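Long-range contacts in Mll8193 protein (Mesorhizobium loti, PDB 3FH1), which is of unknown function but belongs to the SnoaL-like branch of the NTF2 superfamily, whose cone-shaped fold often encloses a ligand pocket: residues R92-W97 / V110-V115; E45-N50 / R59-Q64. One frame throughout, in Å; residues are numbered along the deposited sequence.

Interaction 1: residues R92-W97 / V110-V115; sequences RATIRW and VNLMRV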
# COMPACT_ATOMS: atom_id res chain seq x y z
N ARG A 92 3.85 10.06 6.70
CA ARG A 92 3.27 9.07 5.79
C ARG A 92 2.03 8.40 6.32
O ARG A 92 1.82 8.35 7.53
CB ARG A 92 4.31 7.99 5.49
CG ARG A 92 5.51 8.62 4.76
CD ARG A 92 6.20 7.61 4.00
NE ARG A 92 7.42 8.12 3.44
CZ ARG A 92 8.05 7.46 2.49
NH1 ARG A 92 7.55 6.33 2.01
NH2 ARG A 92 9.20 7.93 2.05
N ALA A 93 1.20 7.90 5.43
CA ALA A 93 0.05 7.16 5.84
C ALA A 93 -0.32 6.16 4.82
O ALA A 93 0.02 6.27 3.64
CB ALA A 93 -1.12 8.09 6.04
N THR A 94 -0.99 5.12 5.28
CA THR A 94 -1.65 4.19 4.34
C THR A 94 -3.16 4.21 4.62
O THR A 94 -3.58 4.33 5.76
CB THR A 94 -1.11 2.72 4.43
OG1 THR A 94 -1.35 2.17 5.75
CG2 THR A 94 0.33 2.66 4.07
N ILE A 95 -3.96 4.18 3.56
CA ILE A 95 -5.42 4.16 3.72
C ILE A 95 -5.92 3.01 2.90
O ILE A 95 -5.82 3.04 1.66
CB ILE A 95 -6.13 5.45 3.20
CG1 ILE A 95 -5.48 6.71 3.82
CG2 ILE A 95 -7.59 5.35 3.48
CD1 ILE A 95 -5.87 8.02 3.07
N ARG A 96 -6.35 1.96 3.60
CA ARG A 96 -7.01 0.83 2.93
C ARG A 96 -8.49 1.11 2.83
O ARG A 96 -9.12 1.59 3.77
CB ARG A 96 -6.76 -0.51 3.63
CG ARG A 96 -5.37 -1.09 3.38
CD ARG A 96 -5.33 -2.49 3.98
NE ARG A 96 -5.40 -2.61 5.44
CZ ARG A 96 -6.37 -3.22 6.12
NH1 ARG A 96 -7.47 -3.62 5.54
NH2 ARG A 96 -6.26 -3.42 7.43
N TRP A 97 -9.05 0.77 1.68
CA TRP A 97 -10.43 1.03 1.33
C TRP A 97 -11.07 -0.01 0.44
O TRP A 97 -10.40 -0.85 -0.15
CB TRP A 97 -10.55 2.43 0.67
CG TRP A 97 -9.55 2.71 -0.41
CD1 TRP A 97 -8.47 3.53 -0.29
CD2 TRP A 97 -9.57 2.29 -1.79
NE1 TRP A 97 -7.77 3.60 -1.46
CE2 TRP A 97 -8.43 2.86 -2.40
CE3 TRP A 97 -10.40 1.48 -2.56
CZ2 TRP A 97 -8.11 2.64 -3.75
CZ3 TRP A 97 -10.08 1.26 -3.88
CH2 TRP A 97 -8.98 1.85 -4.45
N VAL A 110 -5.73 0.46 -1.82
CA VAL A 110 -4.96 1.15 -0.83
C VAL A 110 -4.33 2.38 -1.47
O VAL A 110 -3.97 2.39 -2.67
CB VAL A 110 -3.82 0.24 -0.24
CG1 VAL A 110 -2.80 -0.16 -1.32
CG2 VAL A 110 -3.20 0.90 1.03
N ASN A 111 -4.23 3.44 -0.66
CA ASN A 111 -3.46 4.61 -1.01
C ASN A 111 -2.23 4.72 -0.07
O ASN A 111 -2.35 4.55 1.17
CB ASN A 111 -4.21 5.92 -0.76
CG ASN A 111 -5.27 6.21 -1.76
OD1 ASN A 111 -5.72 5.36 -2.49
ND2 ASN A 111 -5.66 7.50 -1.84
N LEU A 112 -1.06 4.97 -0.65
CA LEU A 112 0.12 5.35 0.09
C LEU A 112 0.30 6.86 -0.05
O LEU A 112 0.51 7.40 -1.14
CB LEU A 112 1.39 4.68 -0.42
CG LEU A 112 1.75 3.34 0.21
CD1 LEU A 112 0.60 2.31 -0.08
CD2 LEU A 112 3.13 2.85 -0.31
N MSE A 113 0.29 7.51 1.10
CA MSE A 113 0.24 8.98 1.15
C MSE A 113 1.42 9.55 1.80
O MSE A 113 1.91 9.00 2.78
CB MSE A 113 -1.02 9.43 1.94
CG MSE A 113 -2.33 8.82 1.48
SE MSE A 113 -2.99 9.50 -0.17
CE MSE A 113 -3.57 11.21 0.49
N ARG A 114 1.88 10.70 1.29
CA ARG A 114 3.01 11.37 1.87
C ARG A 114 2.76 12.88 1.92
O ARG A 114 2.23 13.46 0.94
CB ARG A 114 4.30 11.06 1.12
CG ARG A 114 5.53 11.68 1.79
CD ARG A 114 6.85 11.18 1.22
NE ARG A 114 6.99 11.43 -0.20
CZ ARG A 114 7.46 12.55 -0.71
NH1 ARG A 114 7.85 13.54 0.07
NH2 ARG A 114 7.56 12.67 -2.03
N VAL A 115 3.06 13.48 3.07
CA VAL A 115 2.88 14.91 3.27
C VAL A 115 4.17 15.61 3.51
O VAL A 115 5.09 15.05 4.12
CB VAL A 115 1.96 15.19 4.44
CG1 VAL A 115 0.55 14.62 4.11
CG2 VAL A 115 2.56 14.58 5.72
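Trp97 reaches across to Asn111 with its indole N-H. From CB, CG sits between the backbone N and the carbonyl carbon (chi1 48°), which brings the ring over the start of 110-115, at Val110. CD1 passes 4.0 Å from Asn111 OD1, and NE1 donates to that oxygen at 2.9 Å, near the ring plane. Ring and amide stand almost perpendicular, 86° apart, and the N-H arrives from above the amide plane rather than on a lone pair. Farther out, CE2 and CZ2 ride over Val110 N, 3.7 Å from CE2; the ring also meets Phe81 edge-to-face. The pair belongs to an antiparallel hairpin of the curved NTF2-like sheet: Ala93 and Met113, and Ile95 and Asn111, are hydrogen-bonded pairs, with Asn111 N 2.8 Å from Ile95 O. Ala93 and Ile95 reach helix 16-31 and Met113 packs on strand 119-127, apolar groups suited to the core beside Asn111; Ile95 CD1 meets Met113 CG at 4.0 Å. On the face of Thr94 and Leu112, the second subunit packs. There Arg92 and Arg114 run side by side, Arg114 CD against one face of the Arg92 guanidinium, 3.8 Å from NE; Arg92 pairs with Glu85 of the second subunit, Arg114 with Glu122.

Interaction 2: residues E45-N50 / R59-Q64; sequences ECVIEN and RHAGRQ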
# COMPACT_ATOMS: atom_id res chain seq x y z
N GLU A 45 2.90 21.06 -6.04
CA GLU A 45 3.60 20.07 -6.86
C GLU A 45 3.09 18.65 -6.65
O GLU A 45 3.71 17.70 -7.17
CB GLU A 45 5.11 20.12 -6.61
CG GLU A 45 5.57 19.50 -5.29
CD GLU A 45 5.54 20.49 -4.05
OE1 GLU A 45 4.73 21.48 -3.99
OE2 GLU A 45 6.35 20.23 -3.12
N CYS A 46 1.96 18.48 -5.96
CA CYS A 46 1.42 17.13 -5.63
C CYS A 46 1.38 16.20 -6.86
O CYS A 46 1.02 16.66 -7.93
CB CYS A 46 0.05 17.24 -5.06
SG CYS A 46 -0.58 15.70 -4.33
N VAL A 47 1.73 14.93 -6.68
CA VAL A 47 1.63 13.93 -7.73
C VAL A 47 0.73 12.78 -7.23
O VAL A 47 0.93 12.28 -6.13
CB VAL A 47 3.00 13.37 -8.09
CG1 VAL A 47 2.93 12.17 -9.07
CG2 VAL A 47 3.85 14.48 -8.70
N ILE A 48 -0.20 12.35 -8.07
CA ILE A 48 -0.95 11.13 -7.85
C ILE A 48 -0.43 10.09 -8.88
O ILE A 48 -0.30 10.37 -10.08
CB ILE A 48 -2.45 11.36 -8.09
CG1 ILE A 48 -3.00 12.28 -7.02
CG2 ILE A 48 -3.23 10.00 -8.10
CD1 ILE A 48 -4.45 12.76 -7.36
N GLU A 49 -0.16 8.87 -8.39
CA GLU A 49 0.11 7.72 -9.26
C GLU A 49 -1.15 6.91 -9.11
O GLU A 49 -1.38 6.27 -8.10
CB GLU A 49 1.36 6.99 -8.85
CG GLU A 49 2.61 7.86 -9.03
CD GLU A 49 3.91 7.14 -8.79
OE1 GLU A 49 3.91 5.95 -8.39
OE2 GLU A 49 4.96 7.81 -9.00
N ASN A 50 -2.04 7.00 -10.10
CA ASN A 50 -3.36 6.38 -9.94
C ASN A 50 -3.29 4.85 -10.10
O ASN A 50 -2.32 4.28 -10.59
CB ASN A 50 -4.39 6.99 -10.91
CG ASN A 50 -5.89 6.85 -10.45
OD1 ASN A 50 -6.23 6.46 -9.32
ND2 ASN A 50 -6.80 7.19 -11.37
N ARG A 59 -0.34 9.06 -14.19
CA ARG A 59 0.25 10.02 -13.29
C ARG A 59 -0.49 11.33 -13.47
O ARG A 59 -0.83 11.69 -14.59
CB ARG A 59 1.74 10.15 -13.61
CG ARG A 59 2.54 10.95 -12.67
CD ARG A 59 4.00 10.95 -13.11
NE ARG A 59 4.90 11.64 -12.18
CZ ARG A 59 5.17 12.93 -12.21
NH1 ARG A 59 4.67 13.71 -13.17
NH2 ARG A 59 5.99 13.44 -11.31
N HIS A 60 -0.74 12.03 -12.37
CA HIS A 60 -1.41 13.35 -12.39
C HIS A 60 -0.48 14.22 -11.60
O HIS A 60 -0.08 13.87 -10.49
CB HIS A 60 -2.81 13.30 -11.79
CG HIS A 60 -3.69 12.31 -12.45
ND1 HIS A 60 -4.60 12.65 -13.42
CD2 HIS A 60 -3.73 10.97 -12.34
CE1 HIS A 60 -5.17 11.55 -13.88
NE2 HIS A 60 -4.66 10.52 -13.25
N ALA A 61 -0.15 15.39 -12.12
CA ALA A 61 0.83 16.26 -11.47
C ALA A 61 0.33 17.68 -11.34
O ALA A 61 -0.18 18.27 -12.29
CB ALA A 61 2.13 16.25 -12.26
N GLY A 62 0.60 18.26 -10.18
CA GLY A 62 0.19 19.61 -9.89
C GLY A 62 -1.13 19.66 -9.17
O GLY A 62 -2.01 18.82 -9.38
N ARG A 63 -1.31 20.68 -8.36
CA ARG A 63 -2.52 20.80 -7.56
C ARG A 63 -3.79 20.74 -8.42
O ARG A 63 -4.75 20.08 -8.06
CB ARG A 63 -2.52 22.09 -6.75
CG ARG A 63 -3.80 22.27 -5.94
CD ARG A 63 -3.83 23.59 -5.17
NE ARG A 63 -2.83 23.66 -4.15
CZ ARG A 63 -1.80 24.50 -4.11
NH1 ARG A 63 -1.61 25.48 -4.98
NH2 ARG A 63 -0.96 24.39 -3.10
N GLN A 64 -3.80 21.42 -9.57
CA GLN A 64 -5.01 21.49 -10.37
C GLN A 64 -5.48 20.10 -10.81
O GLN A 64 -6.66 19.73 -10.69
CB GLN A 64 -4.78 22.39 -11.57
CG GLN A 64 -5.97 22.56 -12.45
CD GLN A 64 -5.65 23.40 -13.67
OE1 GLN A 64 -4.83 23.02 -14.53
NE2 GLN A 64 -6.31 24.52 -13.78
O HOH W 1 5.72 10.02 -9.96
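Residues 45-50 and 59-64 form a short antiparallel hairpin at the margin of the NTF2-like sheet, strand 59-61 being outermost within this chain. Ile48 and His60 make its hydrogen-bonded pair: Ile48 N to His60 O and His60 N to Ile48 O are both 2.9 Å, each donor in the carbonyl plane. Their side chains share the face covered by helix 63-75, Ile48 against Cys66 and Trp70, His60 against Leu69, so a branched apolar residue suits the buried position. Gly62 N closes the ladder on Cys46 O at 2.8 Å, then serves as N-cap of that helix; its positive phi (94°) would press a CB against the preceding carbonyl, which explains the glycine. On the other face, Val47 lies against the Arg59 guanidinium, with CG2 3.5 Å from Arg59 NH2. Extended from CG to NE, the arginine lies across both valine methyls, CG1 being 3.7 Å from Arg59 NE. Replacing Val47 with an alanine would probably leave the guanidinium without its apolar bed and freer to swing. Glu49 pairs through OE1 with Arg108 of the second subunit, while a water links its OE2 to Arg59, donating to OE2 and accepting from Arg59 NE, 2.9 Å away at the guanidinium edge.

From the N terminus, the chain passes helix 16-31 before interaction 2 closes the first of the two loops, pairing 45-50 with 59-64 across an eight-residue connection and leading directly into helix 63-75. Strand 80-89 follows, and interaction 1 then closes the second loop, 92-97 with 110-115. The loops come in series, neither nested nor crossed. Strand 119-127 lies between the two hairpins in the sheet, neighbouring 106-116 on one side and 46-49 on the other, so it unites them; their centres are about 15 Å apart and they do not touch. Both reach the second subunit, interaction 1 through the face bearing Thr94 and Leu112, interaction 2 through Glu49 and Asn50.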